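Local coordinates for ylmH (Streptococcus pneumoniae, PDB 2FPH), which probably takes part in cell division and binds nucleic acid through an RRM-like domain, at residues F31-I36 / V67-Y72; A54-G59 / S81-S86; L87-Y92 / E156-T161. All coordinates share one frame; numbering follows the deposited sequence.

Contact 1 (F31-I36 / V67-Y72); sequences FLTPFI and VRVLLY
Arg68 and Thr33 hold the middle of this antiparallel pairing, between two runs of backbone bonds. Arg68 NE donates to Thr33 O at 2.8 Å, the carbonyl oxygen lying at the guanidinium edge and in its plane; NH2 adds a second, weak bond to the same oxygen. Leu32 CD2 rests over one face of the guanidinium, offset toward its rim. Lower down the same side chain, CG of Arg68 stands 3.7 Å from the centroid of the Phe35 ring, almost exactly on the ring normal, a CH-pi contact over the face. A bend at chi3 (70°) turns the arginine from that ring back toward the carbonyl.

Thr33 OG1 accepts from Val69 N at 2.9 Å and itself donates to Pro34 O, taking the place of a backbone acceptor. On one flank, Phe31 and Leu71 form a hydrogen-bonded pair and Thr33 N reaches Val69 O at 2.9 Å. On the other, Ile36 and Val67 exchange both bonds in a single bridge shifted by one residue. Beside them, Ile36 CD1 touches Val69 CG2.

Both segments lie in the YlmH N-terminal region, where strand 69-72 is central in a three-stranded sheet, between 31-32 and 54-57. Helices 11-27 and 38-50 cover the face bearing Phe31 and Leu71: Leu44 packs on Thr33, Val69 and Leu71, while Trp20 stacks its ring on that of Phe31.

Contact 2 (A54-G59 / S81-S86); sequences ACSSSG and SDFEIS
Strand 54-57 runs into a 3-10 turn at Ser58 and Gly59, and the facing chain has helical backbone angles at residues 81-83 before Glu84, with positive phi, redirects it into a new strand at Ile85. No hydrogen bond joins the two segments; their closest CA atoms, those of Ser58 and Phe83, are 6.5 Å apart. The turn after the strand is an ST turn, Ser57 OG accepting from Gly59 N at 3.0 Å while also bonding to Glu41 of helix 38-50.

Phe83 does most of the touching. One face of its ring is covered by Ser58, with Ser58 CA over the ring centre and Ser58 CB 3.9 Å from the centroid in a CH-pi contact. Ser56 O approaches the ring edge near its plane, 3.4 Å from Phe83 CE1. Through Phe83 the three-stranded N-terminal sheet meets the start of strand 85-91, the first strand of the probable RNA-binding domain of RRM type.

Ile85 extends the apolar surface, its CD1 meeting Ser58 CB at 3.5 Å. Ser58 OG, held between the backbone N and the carbonyl carbon (chi1 58°), bonds to Arg68 N. Ser56 OG is instead buried against Phe83 CZ without a polar partner in the model. Phe61 meets the Phe83 ring edge-to-face, and Leu70 packs on it as well.

Contact 3 (L87-Y92 / E156-T161); sequences LQEIVY and EERPFT
Leu87 and Arg158 begin a short antiparallel pairing between strand 85-91 and strand 151-157 with the residues after it, neighbours in the five-stranded sheet of the RRM-type domain. Arg158 N donates to Leu87 O at 3.0 Å, and Glu89 and Glu156 exchange both backbone bonds as a hydrogen-bonded pair, Glu89 N reaching Glu156 O at 2.7 Å. Between them, Gln88 and Glu157 form the non-hydrogen-bonded pair, where Gln88 CA and Glu157 CA point their hydrogens at carbonyl oxygens of the opposite strand.

Charged groups gather on the face carrying Glu89 and Glu156, which Arg158 reaches. Glu89 OE1 forms a salt bridge with Arg158 NH1 at 3.4 Å and also accepts from Gln130 of the adjoining strand. Glu89 CB sits over one face of the guanidinium, offset toward its rim, with the carboxylate and guanidinium planes 31° apart. Bends at chi2 (-75°) and chi3 fold the arginine back over Glu89.

On the opposite face, Gln88 and Glu157 cross with amide and carboxylate planes nearly perpendicular, NE2 coming within 3.7 Å of Glu157 CG. Their polar ends look elsewhere: Gln88 OE1 accepts from Gln142, while Gln88 NE2 and Glu157 OE2 both bond to Ser86 OG.

The apolar and CH-pi contact is that of Leu87 CB, which lies over the Phe160 ring, 3.9 Å from its centroid and 15° off the normal. Two methyls make van der Waals contact with polar groups: Leu87 CD2 with Pro159 O at 3.4 Å and Val91 CG2 with Glu156 CD at 3.7 Å.

Held by both Arg158 and Gln130, the buried carboxylate of Glu89 probably has its charge offset from two partners, and the arginine, laid over Glu89, supplies packing as well as charge pairing where two inner strands meet, partly buried.

How the contacts relate
Contacts 1 and 2 are buried and close together, with no exposed residue among those that touch, whereas contact 3 is partly buried, lies farther from the centre of the chain and includes the exposed Glu157 and Pro159. Contacts 1 and 2 share the three-stranded sheet: Arg68 O and Leu70 N probably bond to Ser58 N and Ser56 O, and Arg68 NH1 packs near Phe83 O and Glu84 O. Contacts 2 and 3 share strand 85-91, with Ile85 CG2 against Phe160 CZ. Chemistry follows place: backbone pairing with an arginine-to-carbonyl grip in contact 1, aromatic packing between the regions of the two sheets in contact 2, and strand pairing with salt bridging in contact 3.

Contact 1 (F31-I36 / V67-Y72)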
loop_
_atom_site.group_PDB
_atom_site.type_symbol
_atom_site.label_atom_id
_atom_site.label_comp_id
_atom_site.label_asym_id
_atom_site.label_seq_id
_atom_site.Cartn_x
_atom_site.Cartn_y
_atom_site.Cartn_z
ATOM N N PHE A 31 14.835 0.050 -1.672
ATOM C CA PHE A 31 13.786 0.249 -2.650
ATOM C C PHE A 31 12.450 -0.021 -1.959
ATOM O O PHE A 31 12.321 -1.008 -1.259
ATOM C CB PHE A 31 13.907 -0.732 -3.824
ATOM C CG PHE A 31 12.826 -0.514 -4.855
ATOM C CD1 PHE A 31 12.854 0.639 -5.647
ATOM C CD2 PHE A 31 11.717 -1.335 -4.945
ATOM C CE1 PHE A 31 11.855 0.917 -6.542
ATOM C CE2 PHE A 31 10.681 -1.037 -5.849
ATOM C CZ PHE A 31 10.767 0.113 -6.643
ATOM N N LEU A 32 11.512 0.907 -2.112
ATOM C CA LEU A 32 10.162 0.783 -1.567
ATOM C C LEU A 32 9.179 0.469 -2.709
ATOM O O LEU A 32 9.049 1.241 -3.693
ATOM C CB LEU A 32 9.781 2.087 -0.885
ATOM C CG LEU A 32 8.354 2.295 -0.392
ATOM C CD1 LEU A 32 8.162 1.300 0.674
ATOM C CD2 LEU A 32 8.106 3.765 0.152
ATOM N N THR A 33 8.435 -0.623 -2.543
ATOM C CA THR A 33 7.482 -1.090 -3.504
ATOM C C THR A 33 6.182 -0.318 -3.441
ATOM O O THR A 33 5.879 0.414 -2.442
ATOM C CB THR A 33 7.121 -2.581 -3.293
ATOM O OG1 THR A 33 6.280 -2.747 -2.101
ATOM C CG2 THR A 33 8.323 -3.406 -3.163
ATOM N N PRO A 34 5.349 -0.488 -4.452
ATOM C CA PRO A 34 3.978 0.004 -4.344
ATOM C C PRO A 34 3.190 -0.860 -3.386
ATOM O O PRO A 34 3.683 -1.868 -2.872
ATOM C CB PRO A 34 3.422 -0.216 -5.741
ATOM C CG PRO A 34 4.533 -0.616 -6.573
ATOM C CD PRO A 34 5.608 -1.113 -5.754
ATOM N N PHE A 35 1.903 -0.543 -3.224
ATOM C CA PHE A 35 1.066 -1.492 -2.480
ATOM C C PHE A 35 0.889 -2.817 -3.244
ATOM O O PHE A 35 0.590 -2.820 -4.450
ATOM C CB PHE A 35 -0.271 -0.907 -2.124
ATOM C CG PHE A 35 -0.215 0.108 -1.029
ATOM C CD1 PHE A 35 -0.318 -0.318 0.293
ATOM C CD2 PHE A 35 -0.106 1.455 -1.279
ATOM C CE1 PHE A 35 -0.327 0.572 1.350
ATOM C CE2 PHE A 35 -0.088 2.386 -0.192
ATOM C CZ PHE A 35 -0.237 1.909 1.133
ATOM N N ILE A 36 1.080 -3.908 -2.509
ATOM C CA ILE A 36 0.914 -5.286 -3.014
ATOM C C ILE A 36 0.059 -6.107 -2.081
ATOM O O ILE A 36 -0.134 -5.760 -0.901
ATOM C CB ILE A 36 2.337 -5.941 -3.198
ATOM C CG1 ILE A 36 3.123 -6.066 -1.889
ATOM C CG2 ILE A 36 3.162 -5.177 -4.231
ATOM C CD1 ILE A 36 4.458 -6.829 -2.044
ATOM N N VAL A 67 0.045 -4.126 1.567
ATOM C CA VAL A 67 1.266 -3.682 2.213
ATOM C C VAL A 67 2.216 -3.061 1.245
ATOM O O VAL A 67 2.118 -3.252 0.048
ATOM C CB VAL A 67 1.979 -4.841 2.986
ATOM C CG1 VAL A 67 1.117 -5.381 4.041
ATOM C CG2 VAL A 67 2.403 -5.943 2.043
ATOM N N ARG A 68 3.149 -2.281 1.762
ATOM C CA ARG A 68 4.338 -1.923 0.977
ATOM C C ARG A 68 5.554 -2.578 1.588
ATOM O O ARG A 68 5.613 -2.875 2.803
ATOM C CB ARG A 68 4.538 -0.406 0.911
ATOM C CG ARG A 68 3.378 0.381 0.426
ATOM C CD ARG A 68 3.607 1.890 0.284
ATOM N NE ARG A 68 4.510 2.200 -0.820
ATOM C CZ ARG A 68 4.883 3.406 -1.164
ATOM N NH1 ARG A 68 4.469 4.416 -0.458
ATOM N NH2 ARG A 68 5.624 3.618 -2.257
ATOM N N VAL A 69 6.545 -2.874 0.747
ATOM C CA VAL A 69 7.696 -3.598 1.192
ATOM C C VAL A 69 8.925 -2.795 0.935
ATOM O O VAL A 69 9.067 -2.100 -0.098
ATOM C CB VAL A 69 7.780 -5.029 0.474
ATOM C CG1 VAL A 69 9.122 -5.720 0.570
ATOM C CG2 VAL A 69 6.678 -5.995 0.977
ATOM N N LEU A 70 9.844 -2.911 1.863
ATOM C CA LEU A 70 11.139 -2.275 1.676
ATOM C C LEU A 70 12.185 -3.351 1.475
ATOM O O LEU A 70 12.288 -4.305 2.254
ATOM C CB LEU A 70 11.422 -1.438 2.890
ATOM C CG LEU A 70 10.836 -0.075 3.023
ATOM C CD1 LEU A 70 10.932 0.345 4.471
ATOM C CD2 LEU A 70 11.680 0.809 2.005
ATOM N N LEU A 71 12.972 -3.226 0.404
ATOM C CA LEU A 71 14.097 -4.131 0.116
ATOM C C LEU A 71 15.370 -3.347 0.384
ATOM O O LEU A 71 15.447 -2.219 -0.078
ATOM C CB LEU A 71 14.011 -4.580 -1.347
ATOM C CG LEU A 71 12.772 -5.427 -1.725
ATOM C CD1 LEU A 71 12.508 -5.622 -3.214
ATOM C CD2 LEU A 71 12.876 -6.767 -1.121
ATOM N N TYR A 72 16.405 -3.887 1.073
ATOM C CA TYR A 72 17.510 -3.028 1.491
ATOM C C TYR A 72 18.782 -3.779 1.853
ATOM O O TYR A 72 18.723 -4.972 2.145
ATOM C CB TYR A 72 17.118 -2.099 2.621
ATOM C CG TYR A 72 16.475 -2.824 3.780
ATOM C CD1 TYR A 72 15.125 -3.079 3.772
ATOM C CD2 TYR A 72 17.220 -3.282 4.866
ATOM C CE1 TYR A 72 14.514 -3.784 4.790
ATOM C CE2 TYR A 72 16.573 -4.001 5.940
ATOM C CZ TYR A 72 15.233 -4.208 5.879
ATOM O OH TYR A 72 14.578 -4.924 6.889
#

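Contact 2 (A54-G59 / S81-S86)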
loop_
_atom_site.group_PDB
_atom_site.type_symbol
_atom_site.label_atom_id
_atom_site.label_comp_id
_atom_site.label_asym_id
_atom_site.label_seq_id
_atom_site.Cartn_x
_atom_site.Cartn_y
_atom_site.Cartn_z
ATOM N N ALA A 54 17.771 -8.081 2.686
ATOM C CA ALA A 54 16.791 -7.876 3.771
ATOM C C ALA A 54 15.500 -7.268 3.241
ATOM O O ALA A 54 15.490 -6.554 2.249
ATOM C CB ALA A 54 17.360 -7.061 4.859
ATOM N N CYS A 55 14.390 -7.626 3.885
ATOM C CA CYS A 55 13.061 -7.314 3.421
ATOM C C CYS A 55 12.244 -6.984 4.688
ATOM O O CYS A 55 12.347 -7.738 5.642
ATOM C CB CYS A 55 12.481 -8.571 2.704
ATOM S SG CYS A 55 10.908 -8.495 1.902
ATOM N N SER A 56 11.559 -5.836 4.739
ATOM C CA SER A 56 10.548 -5.566 5.784
ATOM C C SER A 56 9.246 -5.138 5.114
ATOM O O SER A 56 9.274 -4.440 4.137
ATOM C CB SER A 56 11.021 -4.502 6.793
ATOM O OG SER A 56 11.372 -3.323 6.148
ATOM N N SER A 57 8.123 -5.635 5.629
ATOM C CA SER A 57 6.807 -5.346 5.135
ATOM C C SER A 57 6.122 -4.378 6.061
ATOM O O SER A 57 6.251 -4.528 7.302
ATOM C CB SER A 57 5.976 -6.612 5.087
ATOM O OG SER A 57 4.612 -6.312 4.878
ATOM N N SER A 58 5.340 -3.426 5.525
ATOM C CA SER A 58 4.595 -2.498 6.376
ATOM C C SER A 58 3.606 -3.296 7.286
ATOM O O SER A 58 3.200 -2.807 8.340
ATOM C CB SER A 58 3.862 -1.422 5.591
ATOM O OG SER A 58 2.955 -1.976 4.665
ATOM N N GLY A 59 3.234 -4.502 6.855
ATOM C CA GLY A 59 2.361 -5.359 7.632
ATOM C C GLY A 59 2.956 -5.883 8.901
ATOM O O GLY A 59 2.217 -6.378 9.788
ATOM N N SER A 81 8.215 5.223 9.070
ATOM C CA SER A 81 8.176 6.318 8.136
ATOM C C SER A 81 8.793 5.996 6.742
ATOM O O SER A 81 8.399 6.610 5.754
ATOM C CB SER A 81 8.790 7.595 8.747
ATOM O OG SER A 81 10.145 7.429 8.994
ATOM N N ASP A 82 9.745 5.049 6.681
ATOM C CA ASP A 82 10.399 4.645 5.442
ATOM C C ASP A 82 9.399 3.966 4.464
ATOM O O ASP A 82 9.675 3.856 3.294
ATOM C CB ASP A 82 11.541 3.702 5.745
ATOM C CG ASP A 82 12.673 4.377 6.470
ATOM O OD1 ASP A 82 13.008 5.514 6.085
ATOM O OD2 ASP A 82 13.306 3.796 7.379
ATOM N N PHE A 83 8.230 3.513 4.956
ATOM C CA PHE A 83 7.200 2.998 4.042
ATOM C C PHE A 83 6.308 4.057 3.344
ATOM O O PHE A 83 5.525 3.761 2.384
ATOM C CB PHE A 83 6.267 2.000 4.761
ATOM C CG PHE A 83 6.953 0.782 5.281
ATOM C CD1 PHE A 83 7.261 -0.272 4.441
ATOM C CD2 PHE A 83 7.313 0.676 6.626
ATOM C CE1 PHE A 83 7.887 -1.378 4.896
ATOM C CE2 PHE A 83 7.967 -0.474 7.094
ATOM C CZ PHE A 83 8.229 -1.520 6.210
ATOM N N GLU A 84 6.428 5.297 3.791
ATOM C CA GLU A 84 5.750 6.427 3.130
ATOM C C GLU A 84 4.238 6.151 3.015
ATOM O O GLU A 84 3.642 6.296 1.934
ATOM C CB GLU A 84 6.407 6.720 1.773
ATOM C CG GLU A 84 7.834 7.242 1.884
ATOM C CD GLU A 84 8.503 7.624 0.589
ATOM O OE1 GLU A 84 7.855 7.767 -0.456
ATOM O OE2 GLU A 84 9.754 7.755 0.608
ATOM N N ILE A 85 3.638 5.716 4.125
ATOM C CA ILE A 85 2.190 5.440 4.192
ATOM C C ILE A 85 1.531 6.430 5.116
ATOM O O ILE A 85 2.026 6.654 6.233
ATOM C CB ILE A 85 1.904 3.977 4.668
ATOM C CG1 ILE A 85 2.464 2.960 3.647
ATOM C CG2 ILE A 85 0.392 3.720 4.738
ATOM C CD1 ILE A 85 2.540 1.552 4.193
ATOM N N SER A 86 0.420 7.022 4.653
ATOM C CA SER A 86 -0.370 7.989 5.432
ATOM C C SER A 86 -1.720 7.320 5.745
ATOM O O SER A 86 -2.255 6.581 4.902
ATOM C CB SER A 86 -0.600 9.221 4.570
ATOM O OG SER A 86 -1.223 10.301 5.237
#

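Contact 3 (L87-Y92 / E156-T161)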
loop_
_atom_site.group_PDB
_atom_site.type_symbol
_atom_site.label_atom_id
_atom_site.label_comp_id
_atom_site.label_asym_id
_atom_site.label_seq_id
_atom_site.Cartn_x
_atom_site.Cartn_y
_atom_site.Cartn_z
ATOM N N LEU A 87 -2.266 7.519 6.939
ATOM C CA LEU A 87 -3.629 7.090 7.184
ATOM C C LEU A 87 -4.494 8.324 7.005
ATOM O O LEU A 87 -4.245 9.339 7.663
ATOM C CB LEU A 87 -3.833 6.525 8.585
ATOM C CG LEU A 87 -5.169 5.956 9.065
ATOM C CD1 LEU A 87 -5.672 4.761 8.348
ATOM C CD2 LEU A 87 -5.112 5.658 10.580
ATOM N N GLN A 88 -5.544 8.222 6.194
ATOM C CA GLN A 88 -6.490 9.320 6.021
ATOM C C GLN A 88 -7.857 8.897 6.507
ATOM O O GLN A 88 -8.410 7.901 6.045
ATOM C CB GLN A 88 -6.585 9.746 4.532
ATOM C CG GLN A 88 -5.276 10.291 3.975
ATOM C CD GLN A 88 -4.890 11.616 4.586
ATOM O OE1 GLN A 88 -5.661 12.593 4.534
ATOM N NE2 GLN A 88 -3.676 11.680 5.148
ATOM N N GLU A 89 -8.393 9.684 7.445
ATOM C CA GLU A 89 -9.799 9.578 7.805
ATOM C C GLU A 89 -10.652 10.236 6.748
ATOM O O GLU A 89 -10.364 11.355 6.305
ATOM C CB GLU A 89 -10.093 10.296 9.110
ATOM C CG GLU A 89 -11.492 9.990 9.601
ATOM C CD GLU A 89 -11.553 8.886 10.631
ATOM O OE1 GLU A 89 -10.522 8.592 11.282
ATOM O OE2 GLU A 89 -12.669 8.345 10.800
ATOM N N ILE A 90 -11.715 9.542 6.365
ATOM C CA ILE A 90 -12.666 10.054 5.368
ATOM C C ILE A 90 -13.764 10.655 6.216
ATOM O O ILE A 90 -14.670 9.934 6.636
ATOM C CB ILE A 90 -13.191 8.947 4.437
ATOM C CG1 ILE A 90 -12.036 8.310 3.638
ATOM C CG2 ILE A 90 -14.169 9.520 3.417
ATOM C CD1 ILE A 90 -12.381 7.099 2.787
ATOM N N VAL A 91 -13.610 11.948 6.523
ATOM C CA VAL A 91 -14.519 12.688 7.392
ATOM C C VAL A 91 -15.830 13.019 6.639
ATOM O O VAL A 91 -15.853 13.773 5.668
ATOM C CB VAL A 91 -13.874 13.975 8.032
ATOM C CG1 VAL A 91 -14.829 14.641 8.978
ATOM C CG2 VAL A 91 -12.571 13.599 8.815
ATOM N N TYR A 92 -16.883 12.461 7.225
ATOM C CA TYR A 92 -18.191 12.189 6.706
ATOM C C TYR A 92 -18.437 10.917 5.880
ATOM O O TYR A 92 -18.854 10.996 4.726
ATOM C CB TYR A 92 -18.841 13.381 6.106
ATOM C CG TYR A 92 -20.185 13.547 6.774
ATOM C CD1 TYR A 92 -20.262 13.997 8.063
ATOM C CD2 TYR A 92 -21.365 13.184 6.122
ATOM C CE1 TYR A 92 -21.446 14.137 8.693
ATOM C CE2 TYR A 92 -22.597 13.348 6.746
ATOM C CZ TYR A 92 -22.616 13.821 8.031
ATOM O OH TYR A 92 -23.789 13.990 8.662
ATOM N N GLU A 156 -8.553 13.725 6.242
ATOM C CA GLU A 156 -7.600 14.239 7.231
ATOM C C GLU A 156 -6.643 13.162 7.714
ATOM O O GLU A 156 -7.067 12.042 7.933
ATOM C CB GLU A 156 -8.379 14.716 8.441
ATOM C CG GLU A 156 -9.254 15.942 8.170
ATOM C CD GLU A 156 -10.110 16.299 9.355
ATOM O OE1 GLU A 156 -9.842 15.819 10.480
ATOM O OE2 GLU A 156 -11.073 17.046 9.162
ATOM N N GLU A 157 -5.380 13.544 7.930
ATOM C CA GLU A 157 -4.341 12.702 8.577
ATOM C C GLU A 157 -4.775 12.209 9.971
ATOM O O GLU A 157 -5.242 13.013 10.806
ATOM C CB GLU A 157 -3.065 13.539 8.773
ATOM C CG GLU A 157 -1.830 13.253 7.911
ATOM C CD GLU A 157 -1.049 12.003 8.299
ATOM O OE1 GLU A 157 -1.399 11.336 9.307
ATOM O OE2 GLU A 157 -0.088 11.670 7.558
ATOM N N ARG A 158 -4.644 10.918 10.226
ATOM C CA ARG A 158 -4.791 10.308 11.553
ATOM C C ARG A 158 -3.573 9.420 11.884
ATOM O O ARG A 158 -3.077 8.728 10.999
ATOM C CB ARG A 158 -5.984 9.365 11.588
ATOM C CG ARG A 158 -7.323 9.992 11.370
ATOM C CD ARG A 158 -7.807 10.744 12.566
ATOM N NE ARG A 158 -8.171 12.092 12.182
ATOM C CZ ARG A 158 -9.401 12.556 12.108
ATOM N NH1 ARG A 158 -10.461 11.817 12.424
ATOM N NH2 ARG A 158 -9.567 13.800 11.725
ATOM N N PRO A 159 -3.104 9.374 13.138
ATOM C CA PRO A 159 -2.137 8.326 13.546
ATOM C C PRO A 159 -2.597 6.895 13.348
ATOM O O PRO A 159 -3.786 6.622 13.510
ATOM C CB PRO A 159 -1.954 8.563 15.058
ATOM C CG PRO A 159 -2.481 9.917 15.335
ATOM C CD PRO A 159 -3.378 10.343 14.213
ATOM N N PHE A 160 -1.676 5.980 13.045
ATOM C CA PHE A 160 -2.054 4.584 12.911
ATOM C C PHE A 160 -2.521 3.985 14.227
ATOM O O PHE A 160 -3.181 2.969 14.203
ATOM C CB PHE A 160 -0.954 3.747 12.260
ATOM C CG PHE A 160 -0.896 3.916 10.774
ATOM C CD1 PHE A 160 -0.150 4.943 10.244
ATOM C CD2 PHE A 160 -1.607 3.075 9.917
ATOM C CE1 PHE A 160 -0.075 5.135 8.887
ATOM C CE2 PHE A 160 -1.547 3.285 8.528
ATOM C CZ PHE A 160 -0.766 4.315 8.044
ATOM N N THR A 161 -2.174 4.634 15.349
ATOM C CA THR A 161 -2.816 4.399 16.660
ATOM C C THR A 161 -4.327 4.396 16.552
ATOM O O THR A 161 -4.999 3.603 17.210
ATOM C CB THR A 161 -2.538 5.552 17.669
ATOM O OG1 THR A 161 -1.203 6.036 17.578
ATOM C CG2 THR A 161 -2.695 5.056 19.119
#